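Local coordinates for salicylic acid-binding protein 2 (Nicotiana tabacum, PDB 1XKL) that hydrolyses methyl salicylate to salicylic acid and methanol, a step in the signalling that activates systemic acquired resistance in plants, at residues A[114-117]-A[118-122]. Sequence-based numbering, arbitrary orientation.
Sequences NSSF and VLEQY. With STH (2-amino-4H-1,3-benzoxathiin-4-ol), chain E.
Ser116 and Phe117 lead the chain from a type I beta turn, Asn114 to Phe117, into the first turn of helix 117-124 of this alpha/beta-hydrolase fold. Glu120 N donates to Ser116 O at 2.8 Å. The N-H...O angle of this bond is 160°. Leu119 N makes a weaker, strongly bent bond to the same oxygen. Gln121 N continues the helical pattern on Phe117 O at 2.9 Å. A water bridges the start of the helix: it donates to Ser115 O and accepts from Val118 N at 3.0 Å.

Side chains four residues apart then pair along the helix. Glu120 runs extended beyond CG and brings its carboxylate back beside the Ser116 hydroxyl, whose OG gives a weak hydrogen bond to Glu120 OE1 at 3.0 Å. With chi1 at -174° the Phe117 ring swings beside its own carbonyl carbon, on the side where Gln121 comes round one turn later. Gln121 CG sits over one face of the ring, offset toward the rim and 4.0 Å from the centroid, in a CH-pi contact. The Gln121 chain bends at chi2, and its amide plane lies 29° from the ring plane.

Val118 and Gln121 pack on helix 215-225, while Leu119 packs on helix 183-188. Tyr122 reaches the ligand pocket. Its hydroxyl is hydrogen-bonded to Gly212 O, and Tyr122 OH lies 3.4 Å from C5 of the bound benzoxathiin.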
# COMPACT_ATOMS: atom_id res chain seq x y z
N ASN A 114 32.71 29.53 -11.84
CA ASN A 114 31.65 29.32 -10.87
C ASN A 114 31.80 27.88 -10.37
O ASN A 114 32.24 27.01 -11.13
CB ASN A 114 30.28 29.48 -11.53
CG ASN A 114 29.97 30.93 -11.87
OD1 ASN A 114 30.73 31.59 -12.60
ND2 ASN A 114 28.85 31.44 -11.35
N SER A 115 31.45 27.63 -9.12
CA SER A 115 31.59 26.30 -8.56
C SER A 115 30.86 25.22 -9.35
O SER A 115 31.24 24.05 -9.32
CB SER A 115 31.11 26.31 -7.11
OG SER A 115 31.87 27.25 -6.37
N SER A 116 29.82 25.62 -10.08
CA SER A 116 29.05 24.68 -10.90
C SER A 116 29.66 24.48 -12.29
O SER A 116 29.16 23.68 -13.07
CB SER A 116 27.60 25.16 -11.03
OG SER A 116 27.51 26.40 -11.72
N PHE A 117 30.75 25.19 -12.58
CA PHE A 117 31.40 25.09 -13.88
C PHE A 117 31.48 23.69 -14.48
O PHE A 117 30.92 23.44 -15.56
CB PHE A 117 32.81 25.70 -13.82
CG PHE A 117 33.51 25.77 -15.15
CD1 PHE A 117 32.92 26.42 -16.24
CD2 PHE A 117 34.77 25.21 -15.32
CE1 PHE A 117 33.58 26.51 -17.46
CE2 PHE A 117 35.44 25.30 -16.54
CZ PHE A 117 34.84 25.95 -17.61
N VAL A 118 32.17 22.76 -13.82
CA VAL A 118 32.30 21.41 -14.39
C VAL A 118 30.97 20.69 -14.55
O VAL A 118 30.82 19.88 -15.46
CB VAL A 118 33.29 20.52 -13.58
CG1 VAL A 118 34.65 21.19 -13.55
CG2 VAL A 118 32.78 20.25 -12.16
N LEU A 119 30.01 20.98 -13.68
CA LEU A 119 28.70 20.34 -13.79
C LEU A 119 27.96 20.90 -14.99
O LEU A 119 27.28 20.16 -15.71
CB LEU A 119 27.90 20.56 -12.50
CG LEU A 119 28.49 19.88 -11.25
CD1 LEU A 119 27.54 20.03 -10.07
CD2 LEU A 119 28.72 18.40 -11.55
N GLU A 120 28.10 22.21 -15.21
CA GLU A 120 27.46 22.88 -16.35
C GLU A 120 28.08 22.39 -17.65
O GLU A 120 27.37 22.11 -18.61
CB GLU A 120 27.64 24.40 -16.22
CG GLU A 120 26.73 25.02 -15.17
CD GLU A 120 27.07 26.48 -14.86
OE1 GLU A 120 26.22 27.17 -14.27
OE2 GLU A 120 28.19 26.92 -15.21
N GLN A 121 29.40 22.27 -17.67
CA GLN A 121 30.07 21.79 -18.86
C GLN A 121 29.65 20.35 -19.15
O GLN A 121 29.26 20.03 -20.28
CB GLN A 121 31.59 21.89 -18.69
CG GLN A 121 32.09 23.33 -18.68
CD GLN A 121 31.81 24.04 -20.00
OE1 GLN A 121 32.28 23.61 -21.05
NE2 GLN A 121 31.03 25.11 -19.94
N TYR A 122 29.69 19.50 -18.13
CA TYR A 122 29.29 18.10 -18.30
C TYR A 122 27.93 18.01 -19.01
O TYR A 122 27.78 17.29 -19.99
CB TYR A 122 29.18 17.41 -16.93
CG TYR A 122 28.55 16.04 -17.00
CD1 TYR A 122 29.26 14.95 -17.48
CD2 TYR A 122 27.21 15.85 -16.65
CE1 TYR A 122 28.66 13.70 -17.63
CE2 TYR A 122 26.59 14.62 -16.79
CZ TYR A 122 27.32 13.55 -17.28
OH TYR A 122 26.71 12.33 -17.46
C8 STH E . 27.31 11.84 -10.38
O8 STH E . 27.04 13.13 -10.01
C1 STH E . 27.13 11.38 -11.79
C2 STH E . 27.42 9.97 -12.14
C3 STH E . 27.25 9.53 -13.48
C4 STH E . 26.77 10.44 -14.48
C5 STH E . 26.48 11.80 -14.15
C6 STH E . 26.64 12.26 -12.83
C7 STH E . 28.40 9.56 -9.94
O2 STH E . 27.91 9.05 -11.17
N7 STH E . 28.26 8.56 -8.99
S7 STH E . 27.78 10.95 -9.41
O HOH W 1 33.22 23.47 -11.11